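Local coordinates for catechol 2,3-dioxygenase (Pseudomonas sp. KL28, PDB 3HQ0), which probably catalyses the iron-dependent extradiol ring cleavage of catechol by dioxygen, giving 2-hydroxy-6-oxohexa-2,4-dienoate, as part of aromatic hydrocarbon breakdown, at residues G212-C217 against S262-E267; Q13-N18 against G65-G70; H154-G159 against A204-P209. All coordinates share one frame; numbering follows the deposited sequence.

Interaction 1 of 3, residues G212-C217 against S262-E267; sequences GKLHHC and SGNRFE. With FE (Fe (III) ion), chain E.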
ATOM      1  N   GLY A 212      29.388  20.181 -14.503  1.00 23.56           N
ATOM      2  CA  GLY A 212      28.565  20.720 -13.434  1.00 20.65           C
ATOM      3  C   GLY A 212      27.052  20.631 -13.545  1.00 21.37           C
ATOM      4  O   GLY A 212      26.350  21.242 -12.738  1.00 21.67           O
ATOM      5  N   LYS A 213      26.546  19.879 -14.521  1.00 21.13           N
ATOM      6  CA  LYS A 213      25.101  19.729 -14.727  1.00 21.98           C
ATOM      7  C   LYS A 213      24.403  18.944 -13.617  1.00 20.43           C
ATOM      8  O   LYS A 213      24.912  17.927 -13.139  1.00 19.26           O
ATOM      9  CB  LYS A 213      24.822  19.029 -16.062  1.00 23.70           C
ATOM     10  CG  LYS A 213      25.017  19.886 -17.300  1.00 30.41           C
ATOM     11  CD  LYS A 213      23.758  20.679 -17.658  1.00 34.85           C
ATOM     12  CE  LYS A 213      23.434  21.753 -16.628  1.00 37.92           C
ATOM     13  NZ  LYS A 213      24.558  22.715 -16.433  1.00 37.60           N
ATOM     14  N   LEU A 214      23.227  19.424 -13.221  1.00 18.75           N
ATOM     15  CA  LEU A 214      22.432  18.767 -12.187  1.00 18.16           C
ATOM     16  C   LEU A 214      21.203  18.140 -12.839  1.00 19.79           C
ATOM     17  O   LEU A 214      20.351  18.853 -13.388  1.00 21.05           O
ATOM     18  CB  LEU A 214      21.996  19.786 -11.126  1.00 18.71           C
ATOM     19  CG  LEU A 214      21.085  19.421  -9.930  1.00 20.47           C
ATOM     20  CD1 LEU A 214      19.659  19.847 -10.238  1.00 19.57           C
ATOM     21  CD2 LEU A 214      21.169  17.941  -9.591  1.00 17.18           C
ATOM     22  N   HIS A 215      21.119  16.812 -12.819  1.00 17.51           N
ATOM     23  CA  HIS A 215      19.949  16.158 -13.389  1.00 16.11           C
ATOM     24  C   HIS A 215      18.851  16.304 -12.341  1.00 16.86           C
ATOM     25  O   HIS A 215      17.796  16.871 -12.616  1.00 16.82           O
ATOM     26  CB  HIS A 215      20.207  14.680 -13.668  1.00 16.69           C
ATOM     27  CG  HIS A 215      19.059  13.988 -14.336  1.00 17.89           C
ATOM     28  ND1 HIS A 215      18.749  14.175 -15.666  1.00 20.98           N
ATOM     29  CD2 HIS A 215      18.134  13.126 -13.853  1.00 18.47           C
ATOM     30  CE1 HIS A 215      17.684  13.457 -15.975  1.00 18.98           C
ATOM     31  NE2 HIS A 215      17.290  12.810 -14.892  1.00 21.60           N
ATOM     32  N   HIS A 216      19.102  15.792 -11.137  1.00 14.72           N
ATOM     33  CA  HIS A 216      18.122  15.914 -10.063  1.00 15.55           C
ATOM     34  C   HIS A 216      18.645  15.591  -8.679  1.00 14.52           C
ATOM     35  O   HIS A 216      19.644  14.887  -8.517  1.00 14.71           O
ATOM     36  CB  HIS A 216      16.901  15.004 -10.314  1.00 13.45           C
ATOM     37  CG  HIS A 216      17.176  13.542 -10.131  1.00 13.79           C
ATOM     38  ND1 HIS A 216      17.658  12.738 -11.143  1.00 13.82           N
ATOM     39  CD2 HIS A 216      17.054  12.742  -9.044  1.00 15.08           C
ATOM     40  CE1 HIS A 216      17.821  11.509 -10.689  1.00 13.56           C
ATOM     41  NE2 HIS A 216      17.463  11.484  -9.417  1.00 15.28           N
ATOM     42  N   CYS A 217      17.946  16.126  -7.687  1.00 14.43           N
ATOM     43  CA  CYS A 217      18.223  15.839  -6.285  1.00 15.84           C
ATOM     44  C   CYS A 217      17.065  14.914  -5.932  1.00 15.71           C
ATOM     45  O   CYS A 217      15.964  15.084  -6.466  1.00 16.46           O
ATOM     46  CB  CYS A 217      18.162  17.107  -5.443  1.00 17.73           C
ATOM     47  SG  CYS A 217      19.698  18.028  -5.483  1.00 17.60           S
ATOM     48  N   SER A 262      11.848  27.006 -10.742  1.00 23.82           N
ATOM     49  CA  SER A 262      13.039  27.536 -11.405  1.00 23.51           C
ATOM     50  C   SER A 262      13.550  26.556 -12.450  1.00 24.21           C
ATOM     51  O   SER A 262      14.444  26.877 -13.243  1.00 23.00           O
ATOM     52  CB  SER A 262      14.147  27.799 -10.384  1.00 25.59           C
ATOM     53  OG  SER A 262      13.757  28.766  -9.424  1.00 28.56           O
ATOM     54  N   GLY A 263      12.989  25.353 -12.449  1.00 22.90           N
ATOM     55  CA  GLY A 263      13.419  24.357 -13.407  1.00 21.72           C
ATOM     56  C   GLY A 263      14.419  23.356 -12.857  1.00 21.36           C
ATOM     57  O   GLY A 263      15.120  22.697 -13.620  1.00 22.04           O
ATOM     58  N   ASN A 264      14.514  23.258 -11.536  1.00 21.18           N
ATOM     59  CA  ASN A 264      15.415  22.291 -10.927  1.00 21.75           C
ATOM     60  C   ASN A 264      14.603  21.003 -10.797  1.00 20.75           C
ATOM     61  O   ASN A 264      13.544  21.003 -10.179  1.00 19.27           O
ATOM     62  CB  ASN A 264      15.852  22.751  -9.534  1.00 21.20           C
ATOM     63  CG  ASN A 264      16.731  23.985  -9.573  1.00 22.46           C
ATOM     64  OD1 ASN A 264      16.453  24.983  -8.904  1.00 20.90           O
ATOM     65  ND2 ASN A 264      17.803  23.918 -10.345  1.00 21.57           N
ATOM     66  N   ARG A 265      15.082  19.919 -11.394  1.00 19.66           N
ATOM     67  CA  ARG A 265      14.363  18.651 -11.307  1.00 18.63           C
ATOM     68  C   ARG A 265      14.679  17.944  -9.985  1.00 17.46           C
ATOM     69  O   ARG A 265      15.827  17.898  -9.547  1.00 17.09           O
ATOM     70  CB  ARG A 265      14.741  17.731 -12.471  1.00 17.68           C
ATOM     71  CG  ARG A 265      14.040  16.384 -12.417  1.00 17.64           C
ATOM     72  CD  ARG A 265      14.659  15.345 -13.339  1.00 15.35           C
ATOM     73  NE  ARG A 265      14.358  15.540 -14.757  1.00 16.76           N
ATOM     74  CZ  ARG A 265      15.239  15.950 -15.668  1.00 19.90           C
ATOM     75  NH1 ARG A 265      16.489  16.223 -15.316  1.00 16.64           N
ATOM     76  NH2 ARG A 265      14.876  16.065 -16.942  1.00 18.40           N
ATOM     77  N   PHE A 266      13.649  17.420  -9.337  1.00 15.92           N
ATOM     78  CA  PHE A 266      13.844  16.688  -8.098  1.00 14.87           C
ATOM     79  C   PHE A 266      13.080  15.377  -8.228  1.00 14.06           C
ATOM     80  O   PHE A 266      12.242  15.235  -9.120  1.00 14.25           O
ATOM     81  CB  PHE A 266      13.326  17.495  -6.904  1.00 13.31           C
ATOM     82  CG  PHE A 266      11.850  17.766  -6.954  1.00 16.85           C
ATOM     83  CD1 PHE A 266      10.955  16.952  -6.270  1.00 17.10           C
ATOM     84  CD2 PHE A 266      11.355  18.835  -7.692  1.00 14.58           C
ATOM     85  CE1 PHE A 266       9.578  17.205  -6.322  1.00 17.14           C
ATOM     86  CE2 PHE A 266       9.991  19.093  -7.749  1.00 17.56           C
ATOM     87  CZ  PHE A 266       9.102  18.277  -7.062  1.00 17.67           C
ATOM     88  N   GLU A 267      13.382  14.419  -7.359  1.00 13.16           N
ATOM     89  CA  GLU A 267      12.700  13.126  -7.396  1.00 13.33           C
ATOM     90  C   GLU A 267      12.100  12.765  -6.043  1.00 13.07           C
ATOM     91  O   GLU A 267      12.686  13.051  -5.003  1.00 12.78           O
ATOM     92  CB  GLU A 267      13.670  12.013  -7.816  1.00 16.07           C
ATOM     93  CG  GLU A 267      13.188  10.595  -7.465  1.00 15.04           C
ATOM     94  CD  GLU A 267      14.203   9.515  -7.816  1.00 15.81           C
ATOM     95  OE1 GLU A 267      15.391   9.699  -7.516  1.00 17.38           O
ATOM     96  OE2 GLU A 267      13.814   8.478  -8.381  1.00 15.84           O
TER
HETATM   97 FE    FE E 310      17.393   9.320  -8.323  1.00 23.09          FE
HETATM   98  O   HOH W   1      17.616  19.825 -13.031  1.00 20.52           O

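Interaction 2 of 3, residues Q13-N18 against G65-G70; sequences QVRVLN and GIDFFG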
ATOM      1  N   GLN A  13      23.010  22.559  -2.274  1.00 22.54           N
ATOM      2  CA  GLN A  13      22.636  23.954  -2.424  1.00 22.08           C
ATOM      3  C   GLN A  13      22.292  24.137  -3.882  1.00 21.69           C
ATOM      4  O   GLN A  13      23.142  23.979  -4.762  1.00 21.04           O
ATOM      5  CB  GLN A  13      23.772  24.896  -2.037  1.00 23.46           C
ATOM      6  CG  GLN A  13      23.409  26.343  -2.311  1.00 23.60           C
ATOM      7  CD  GLN A  13      24.363  27.321  -1.677  1.00 22.32           C
ATOM      8  OE1 GLN A  13      24.460  27.403  -0.457  1.00 19.36           O
ATOM      9  NE2 GLN A  13      25.076  28.077  -2.510  1.00 21.95           N
ATOM     10  N   VAL A  14      21.030  24.469  -4.121  1.00 20.67           N
ATOM     11  CA  VAL A  14      20.506  24.642  -5.458  1.00 20.59           C
ATOM     12  C   VAL A  14      20.149  26.096  -5.710  1.00 19.57           C
ATOM     13  O   VAL A  14      19.789  26.819  -4.787  1.00 18.57           O
ATOM     14  CB  VAL A  14      19.251  23.755  -5.643  1.00 21.22           C
ATOM     15  CG1 VAL A  14      18.609  24.012  -6.993  1.00 22.90           C
ATOM     16  CG2 VAL A  14      19.644  22.281  -5.496  1.00 21.78           C
ATOM     17  N   ARG A  15      20.252  26.503  -6.967  1.00 20.18           N
ATOM     18  CA  ARG A  15      19.953  27.869  -7.382  1.00 22.90           C
ATOM     19  C   ARG A  15      18.538  27.991  -7.921  1.00 23.36           C
ATOM     20  O   ARG A  15      18.137  27.229  -8.798  1.00 20.88           O
ATOM     21  CB  ARG A  15      20.908  28.314  -8.488  1.00 21.27           C
ATOM     22  CG  ARG A  15      22.382  28.243  -8.153  1.00 21.12           C
ATOM     23  CD  ARG A  15      23.179  28.956  -9.228  1.00 20.80           C
ATOM     24  NE  ARG A  15      23.137  28.257 -10.509  1.00 21.35           N
ATOM     25  CZ  ARG A  15      23.880  27.196 -10.798  1.00 21.23           C
ATOM     26  NH1 ARG A  15      24.720  26.719  -9.894  1.00 23.01           N
ATOM     27  NH2 ARG A  15      23.788  26.616 -11.986  1.00 24.36           N
ATOM     28  N   VAL A  16      17.796  28.967  -7.408  1.00 25.20           N
ATOM     29  CA  VAL A  16      16.430  29.211  -7.864  1.00 28.05           C
ATOM     30  C   VAL A  16      16.325  30.629  -8.443  1.00 28.60           C
ATOM     31  O   VAL A  16      16.868  31.572  -7.876  1.00 29.34           O
ATOM     32  CB  VAL A  16      15.436  29.040  -6.704  1.00 27.18           C
ATOM     33  CG1 VAL A  16      15.374  27.580  -6.308  1.00 28.80           C
ATOM     34  CG2 VAL A  16      15.872  29.877  -5.516  1.00 26.80           C
ATOM     35  N   LEU A  17      15.638  30.768  -9.575  1.00 31.26           N
ATOM     36  CA  LEU A  17      15.482  32.066 -10.239  1.00 32.86           C
ATOM     37  C   LEU A  17      14.730  33.106  -9.427  1.00 34.41           C
ATOM     38  O   LEU A  17      14.953  34.306  -9.595  1.00 34.85           O
ATOM     39  CB  LEU A  17      14.782  31.902 -11.591  1.00 33.58           C
ATOM     40  CG  LEU A  17      15.567  31.250 -12.730  1.00 34.47           C
ATOM     41  CD1 LEU A  17      16.898  31.962 -12.894  1.00 35.49           C
ATOM     42  CD2 LEU A  17      15.794  29.786 -12.438  1.00 36.02           C
ATOM     43  N   ASN A  18      13.830  32.650  -8.561  1.00 35.13           N
ATOM     44  CA  ASN A  18      13.053  33.549  -7.718  1.00 35.33           C
ATOM     45  C   ASN A  18      13.010  32.979  -6.311  1.00 35.98           C
ATOM     46  O   ASN A  18      12.314  32.000  -6.046  1.00 36.87           O
ATOM     47  CB  ASN A  18      11.636  33.708  -8.271  1.00 35.97           C
ATOM     48  CG  ASN A  18      10.770  34.588  -7.398  1.00 35.56           C
ATOM     49  OD1 ASN A  18      10.353  34.189  -6.314  1.00 35.86           O
ATOM     50  ND2 ASN A  18      10.508  35.802  -7.861  1.00 38.07           N
ATOM     51  N   GLY A  65      20.286  25.369 -11.183  1.00 22.61           N
ATOM     52  CA  GLY A  65      21.299  24.335 -11.131  1.00 20.71           C
ATOM     53  C   GLY A  65      21.823  24.158  -9.725  1.00 19.57           C
ATOM     54  O   GLY A  65      21.353  24.802  -8.796  1.00 19.17           O
ATOM     55  N   ILE A  66      22.833  23.313  -9.570  1.00 19.69           N
ATOM     56  CA  ILE A  66      23.390  23.040  -8.253  1.00 19.54           C
ATOM     57  C   ILE A  66      24.720  23.742  -8.006  1.00 18.54           C
ATOM     58  O   ILE A  66      25.591  23.763  -8.871  1.00 20.12           O
ATOM     59  CB  ILE A  66      23.569  21.521  -8.077  1.00 18.33           C
ATOM     60  CG1 ILE A  66      23.979  21.186  -6.647  1.00 17.90           C
ATOM     61  CG2 ILE A  66      24.591  21.010  -9.067  1.00 19.46           C
ATOM     62  CD1 ILE A  66      24.044  19.679  -6.391  1.00 16.03           C
ATOM     63  N   ASP A  67      24.860  24.322  -6.821  1.00 20.09           N
ATOM     64  CA  ASP A  67      26.088  25.007  -6.443  1.00 19.99           C
ATOM     65  C   ASP A  67      27.083  23.982  -5.936  1.00 18.55           C
ATOM     66  O   ASP A  67      28.239  23.971  -6.348  1.00 20.08           O
ATOM     67  CB  ASP A  67      25.827  26.044  -5.349  1.00 19.07           C
ATOM     68  CG  ASP A  67      25.136  27.280  -5.872  1.00 21.10           C
ATOM     69  OD1 ASP A  67      25.294  27.583  -7.079  1.00 22.41           O
ATOM     70  OD2 ASP A  67      24.454  27.959  -5.067  1.00 20.38           O
ATOM     71  N   PHE A  68      26.625  23.127  -5.029  1.00 17.49           N
ATOM     72  CA  PHE A  68      27.469  22.079  -4.464  1.00 17.28           C
ATOM     73  C   PHE A  68      26.650  21.016  -3.731  1.00 15.79           C
ATOM     74  O   PHE A  68      25.500  21.248  -3.351  1.00 13.92           O
ATOM     75  CB  PHE A  68      28.524  22.688  -3.530  1.00 15.82           C
ATOM     76  CG  PHE A  68      27.958  23.493  -2.388  1.00 17.45           C
ATOM     77  CD1 PHE A  68      27.456  22.865  -1.251  1.00 16.54           C
ATOM     78  CD2 PHE A  68      27.955  24.886  -2.439  1.00 17.25           C
ATOM     79  CE1 PHE A  68      26.964  23.608  -0.180  1.00 17.88           C
ATOM     80  CE2 PHE A  68      27.463  25.641  -1.370  1.00 17.80           C
ATOM     81  CZ  PHE A  68      26.970  25.004  -0.242  1.00 18.36           C
ATOM     82  N   PHE A  69      27.257  19.846  -3.547  1.00 15.20           N
ATOM     83  CA  PHE A  69      26.613  18.726  -2.874  1.00 12.74           C
ATOM     84  C   PHE A  69      27.587  18.219  -1.817  1.00 14.36           C
ATOM     85  O   PHE A  69      28.729  17.866  -2.132  1.00 11.50           O
ATOM     86  CB  PHE A  69      26.311  17.632  -3.903  1.00 12.95           C
ATOM     87  CG  PHE A  69      25.361  16.570  -3.415  1.00 14.81           C
ATOM     88  CD1 PHE A  69      25.828  15.308  -3.054  1.00 14.16           C
ATOM     89  CD2 PHE A  69      24.000  16.833  -3.319  1.00 15.03           C
ATOM     90  CE1 PHE A  69      24.948  14.326  -2.600  1.00 14.00           C
ATOM     91  CE2 PHE A  69      23.112  15.857  -2.867  1.00 15.59           C
ATOM     92  CZ  PHE A  69      23.586  14.604  -2.507  1.00 14.01           C
ATOM     93  N   GLY A  70      27.139  18.185  -0.566  1.00 13.09           N
ATOM     94  CA  GLY A  70      28.006  17.747   0.508  1.00 12.67           C
ATOM     95  C   GLY A  70      27.563  16.514   1.266  1.00 14.24           C
ATOM     96  O   GLY A  70      26.372  16.214   1.367  1.00 14.02           O
TER

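Interaction 3 of 3, residues H154-G159 against A204-P209; sequences HCLLYG and AFVEYP. With FE (Fe (III) ion), chain E.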
ATOM      1  N   HIS A 154      19.748  11.296  -2.437  1.00 14.39           N
ATOM      2  CA  HIS A 154      20.935  11.360  -3.289  1.00 13.85           C
ATOM      3  C   HIS A 154      20.673  12.388  -4.364  1.00 12.14           C
ATOM      4  O   HIS A 154      19.701  13.141  -4.300  1.00 14.30           O
ATOM      5  CB  HIS A 154      21.199  10.003  -3.968  1.00 12.79           C
ATOM      6  CG  HIS A 154      20.130   9.596  -4.940  1.00 11.41           C
ATOM      7  ND1 HIS A 154      18.987   8.923  -4.554  1.00  9.02           N
ATOM      8  CD2 HIS A 154      19.976   9.861  -6.259  1.00 11.56           C
ATOM      9  CE1 HIS A 154      18.179   8.796  -5.588  1.00  8.74           C
ATOM     10  NE2 HIS A 154      18.753   9.360  -6.634  1.00  9.66           N
ATOM     11  N   CYS A 155      21.555  12.426  -5.347  1.00 11.38           N
ATOM     12  CA  CYS A 155      21.391  13.307  -6.487  1.00 10.88           C
ATOM     13  C   CYS A 155      22.037  12.571  -7.656  1.00 11.61           C
ATOM     14  O   CYS A 155      22.745  11.577  -7.459  1.00 11.17           O
ATOM     15  CB  CYS A 155      22.060  14.674  -6.248  1.00 12.74           C
ATOM     16  SG  CYS A 155      23.855  14.702  -6.322  1.00 17.65           S
ATOM     17  N   LEU A 156      21.754  13.010  -8.873  1.00 14.77           N
ATOM     18  CA  LEU A 156      22.348  12.380 -10.039  1.00 16.27           C
ATOM     19  C   LEU A 156      22.922  13.516 -10.856  1.00 17.81           C
ATOM     20  O   LEU A 156      22.185  14.386 -11.319  1.00 17.61           O
ATOM     21  CB  LEU A 156      21.298  11.599 -10.840  1.00 19.06           C
ATOM     22  CG  LEU A 156      21.861  10.815 -12.036  1.00 17.54           C
ATOM     23  CD1 LEU A 156      20.932   9.672 -12.401  1.00 22.40           C
ATOM     24  CD2 LEU A 156      22.052  11.743 -13.211  1.00 21.18           C
ATOM     25  N   LEU A 157      24.242  13.519 -11.014  1.00 19.24           N
ATOM     26  CA  LEU A 157      24.905  14.587 -11.745  1.00 20.81           C
ATOM     27  C   LEU A 157      25.341  14.193 -13.149  1.00 21.32           C
ATOM     28  O   LEU A 157      25.684  13.036 -13.407  1.00 21.40           O
ATOM     29  CB  LEU A 157      26.125  15.086 -10.960  1.00 23.47           C
ATOM     30  CG  LEU A 157      25.970  15.465  -9.486  1.00 24.42           C
ATOM     31  CD1 LEU A 157      24.791  16.429  -9.301  1.00 24.20           C
ATOM     32  CD2 LEU A 157      25.773  14.201  -8.676  1.00 26.46           C
ATOM     33  N   TYR A 158      25.324  15.184 -14.039  1.00 21.80           N
ATOM     34  CA  TYR A 158      25.711  15.039 -15.443  1.00 22.04           C
ATOM     35  C   TYR A 158      27.026  15.788 -15.679  1.00 22.07           C
ATOM     36  O   TYR A 158      27.128  16.981 -15.397  1.00 22.75           O
ATOM     37  CB  TYR A 158      24.636  15.652 -16.348  1.00 21.30           C
ATOM     38  CG  TYR A 158      23.548  14.707 -16.825  1.00 20.98           C
ATOM     39  CD1 TYR A 158      23.094  13.653 -16.030  1.00 19.91           C
ATOM     40  CD2 TYR A 158      22.926  14.918 -18.053  1.00 20.83           C
ATOM     41  CE1 TYR A 158      22.034  12.834 -16.452  1.00 22.97           C
ATOM     42  CE2 TYR A 158      21.869  14.111 -18.481  1.00 22.64           C
ATOM     43  CZ  TYR A 158      21.427  13.076 -17.679  1.00 22.16           C
ATOM     44  OH  TYR A 158      20.363  12.311 -18.101  1.00 22.38           O
ATOM     45  N   GLY A 159      28.025  15.086 -16.201  1.00 22.34           N
ATOM     46  CA  GLY A 159      29.305  15.714 -16.459  1.00 22.56           C
ATOM     47  C   GLY A 159      30.262  14.742 -17.114  1.00 21.18           C
ATOM     48  O   GLY A 159      29.988  13.547 -17.150  1.00 23.58           O
ATOM     49  N   ALA A 204      24.963   9.524  -7.893  1.00 12.76           N
ATOM     50  CA  ALA A 204      25.101   8.889  -9.204  1.00 13.50           C
ATOM     51  C   ALA A 204      25.604   9.890 -10.248  1.00 13.07           C
ATOM     52  O   ALA A 204      25.401  11.095 -10.112  1.00 12.18           O
ATOM     53  CB  ALA A 204      23.746   8.298  -9.658  1.00 14.79           C
ATOM     54  N   PHE A 205      26.267   9.381 -11.283  1.00 12.82           N
ATOM     55  CA  PHE A 205      26.788  10.235 -12.346  1.00 14.32           C
ATOM     56  C   PHE A 205      26.508   9.645 -13.725  1.00 14.87           C
ATOM     57  O   PHE A 205      26.583   8.434 -13.920  1.00 13.78           O
ATOM     58  CB  PHE A 205      28.307  10.417 -12.217  1.00 13.67           C
ATOM     59  CG  PHE A 205      28.748  11.111 -10.964  1.00 11.43           C
ATOM     60  CD1 PHE A 205      28.873  10.409  -9.764  1.00 11.18           C
ATOM     61  CD2 PHE A 205      29.064  12.464 -10.985  1.00 13.09           C
ATOM     62  CE1 PHE A 205      29.307  11.048  -8.601  1.00 12.29           C
ATOM     63  CE2 PHE A 205      29.499  13.115  -9.828  1.00 13.78           C
ATOM     64  CZ  PHE A 205      29.620  12.403  -8.633  1.00 12.15           C
ATOM     65  N   VAL A 206      26.189  10.512 -14.679  1.00 16.34           N
ATOM     66  CA  VAL A 206      25.944  10.084 -16.049  1.00 17.52           C
ATOM     67  C   VAL A 206      26.896  10.880 -16.941  1.00 18.62           C
ATOM     68  O   VAL A 206      26.998  12.103 -16.807  1.00 19.23           O
ATOM     69  CB  VAL A 206      24.482  10.353 -16.477  1.00 16.95           C
ATOM     70  CG1 VAL A 206      24.301  10.035 -17.949  1.00 18.09           C
ATOM     71  CG2 VAL A 206      23.533   9.485 -15.643  1.00 20.51           C
ATOM     72  N   GLU A 207      27.601  10.186 -17.836  1.00 19.39           N
ATOM     73  CA  GLU A 207      28.553  10.845 -18.738  1.00 20.45           C
ATOM     74  C   GLU A 207      27.823  11.849 -19.613  1.00 19.57           C
ATOM     75  O   GLU A 207      26.912  11.492 -20.356  1.00 20.39           O
ATOM     76  CB  GLU A 207      29.267   9.810 -19.614  1.00 18.56           C
ATOM     77  CG  GLU A 207      30.383  10.376 -20.517  1.00 21.55           C
ATOM     78  CD  GLU A 207      31.607  10.889 -19.746  1.00 24.02           C
ATOM     79  OE1 GLU A 207      32.024  10.246 -18.752  1.00 22.71           O
ATOM     80  OE2 GLU A 207      32.167  11.933 -20.148  1.00 23.08           O
ATOM     81  N   TYR A 208      28.233  13.106 -19.515  1.00 20.62           N
ATOM     82  CA  TYR A 208      27.621  14.192 -20.268  1.00 21.17           C
ATOM     83  C   TYR A 208      28.707  15.228 -20.557  1.00 21.30           C
ATOM     84  O   TYR A 208      29.520  15.524 -19.694  1.00 20.03           O
ATOM     85  CB  TYR A 208      26.513  14.818 -19.427  1.00 20.53           C
ATOM     86  CG  TYR A 208      25.567  15.708 -20.192  1.00 19.04           C
ATOM     87  CD1 TYR A 208      24.720  15.186 -21.163  1.00 18.23           C
ATOM     88  CD2 TYR A 208      25.498  17.069 -19.925  1.00 17.26           C
ATOM     89  CE1 TYR A 208      23.826  16.000 -21.846  1.00 18.05           C
ATOM     90  CE2 TYR A 208      24.614  17.887 -20.605  1.00 20.32           C
ATOM     91  CZ  TYR A 208      23.782  17.349 -21.560  1.00 19.35           C
ATOM     92  OH  TYR A 208      22.914  18.174 -22.240  1.00 24.24           O
ATOM     93  N   PRO A 209      28.720  15.799 -21.772  1.00 24.42           N
ATOM     94  CA  PRO A 209      29.717  16.801 -22.178  1.00 25.92           C
ATOM     95  C   PRO A 209      29.819  18.030 -21.279  1.00 26.43           C
ATOM     96  O   PRO A 209      30.912  18.435 -20.901  1.00 28.04           O
ATOM     97  CB  PRO A 209      29.279  17.173 -23.596  1.00 26.34           C
ATOM     98  CG  PRO A 209      28.578  15.937 -24.076  1.00 26.74           C
ATOM     99  CD  PRO A 209      27.774  15.539 -22.870  1.00 25.91           C
TER
HETATM  100 FE    FE E 310      17.393   9.320  -8.323  1.00 23.09          FE

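Interaction 1 of 3, residues G212-C217 against S262-E267
Leu214 and Arg265 open a parallel pairing of strands 213-220 and 265-270, neighbours in a glyoxalase-type (vicinal oxygen chelate) sheet; these two strands supply His216 and Glu267, two of the three protein ligands of the iron. At Leu214 the strands are still apart: a water bridges them, donating to Leu214 O at 2.9 Å and accepting from Arg265 N at 3.0 Å, while Leu214 CD1 comes no nearer than 4.4 Å to Arg265 O. Next along, His215 takes the long arginine side chain in two ways. The guanidinium of Arg265 lies flat over one face of the imidazole, centres 3.9 Å apart and planes 22° from parallel, and Arg265 CD adds a CH-pi contact over the ring. Arg265 NH1 also donates to His215 O at 3.1 Å, keeping that oxygen close to the guanidinium plane but reaching it from above the carbonyl plane. The imidazole thus lies between the guanidinium and the stacked ring of Tyr158, and Asp242 fixes the arginine by a salt bridge to NE. His215 and His216 form a classic beta bulge, so that two consecutive residues face Leu156 of the neighbouring strand 151-159. At His216, the second residue of the bulge, CG sits between backbone N and carbonyl carbon (chi1 72°); from there His216 NE2 binds the iron at 2.4 Å. Glu267, extended beyond CG, binds the iron through OE1 at 2.2 Å, its carboxylate plane standing at 90° to the imidazole of His216. His154 is the third protein ligand; Ser218 also bonds OE1 and Thr255 holds OE2, a second shell that fixes the carboxylate's rotation. Cys217 closes the ladder: its N makes a weak bond to Arg265 O, and Cys217 O accepts Glu267 N at 2.8 Å.

Interaction 2 of 3, residues Q13-N18 against G65-G70
Gln13 lays its aliphatic root over one face of the Phe68 ring, Gln13 CB 3.8 Å from the centroid. Its amide stays beside the ring, Gln13 OE1 3.5 Å from Phe68 CZ, while NE2 turns to Asp67. CG stands opposite the backbone N (chi1 175°) and the chain stays extended, which lets Gln13 NE2 reach Asp67 OD2 at 2.6 Å. The acceptor lies in the amide plane, yet amide and carboxylate planes stand 78° apart and OD2 is met on its anti side. Arg15 NH1 meets the other oxygen, Asp67 OD1, at 3.0 Å, a salt bridge in the guanidinium plane, again anti and tilted out of the carboxylate plane. The same NH1 makes a weak bond to Ile66 O, and one guanidinium face lies over Gly65. Thr63 O takes NE. This geometry rests on a classic beta bulge between antiparallel strands 9-16 and 65-73 of the N-terminal vicinal oxygen chelate domain: Asp67 and Phe68 both face Gln13, whose O accepts Asp67 N at 2.7 Å and whose N donates to Phe68 O at 3.0 Å. With Gln13, Arg15 and also Arg59 directed at it, the Asp67 carboxylate is probably kept ionised, tying three side chains together at the bulge.

Interaction 3 of 3, residues H154-G159 against A204-P209
Leu157 N donates to Ala204 O at 2.8 Å near the start of a parallel ladder between strands 151-159 and 203-207 of the glyoxalase-type sheet, whose segment axes make an angle of 21°. Ala204 N donates to Cys155 O, Val206 N to Leu157 O at 2.9 Å, and Gly159 N to Val206 O, the alternating pattern of parallel strands. Apolar contacts divide between the faces of the sheet. On the iron-side face, Leu156 CG packs on Ala204 CB and Leu156 CD2 on Val206 CG2 at 3.6 Å, while Tyr158 runs alongside Val206, Tyr158 CE1 3.5 Å from Val206 CB. On the other face Leu157 CD2 sits 4.0 Å above the Phe205 ring plane, near its rim, and helix 162-171 covers Phe205. An aromatic pair ends the contact: Tyr158 CD2 lies over one face of Tyr208, 3.5 Å from Tyr208 CG, with ring planes at 49°, and Tyr158 OH bonds Asp294 O. Metal binding falls to His154, whose NE2 meets the iron at 2.2 Å; His216 and Glu267 complete the protein ligands. The chemistry is thus split along one strand: a metal ligand at His154, followed by backbone bonds and apolar contacts that join this strand to 203-207.

How the interactions relate
Interactions 1 and 3 build one iron site from one sheet, in which strands 213-220 and 151-159 are adjacent: Leu156 N lies 2.8 Å from His216 O and Tyr158 N 2.9 Å from Lys213 O, both probable hydrogen bonds, and the contact centres are about 10 Å apart. Interaction 1 brings two iron ligands and interaction 3 the remaining protein ligand. Interaction 2 lies in a separate sheet, in the N-terminal half of the chain, with the nearest atom of the Ile66 side chain about 12 Å from the iron. It nevertheless abuts the metal-bearing half: Ser262 OG sits 2.8 Å from Leu17 N, and Phe69 CD2 packs 3.7 Å from Cys155 SG.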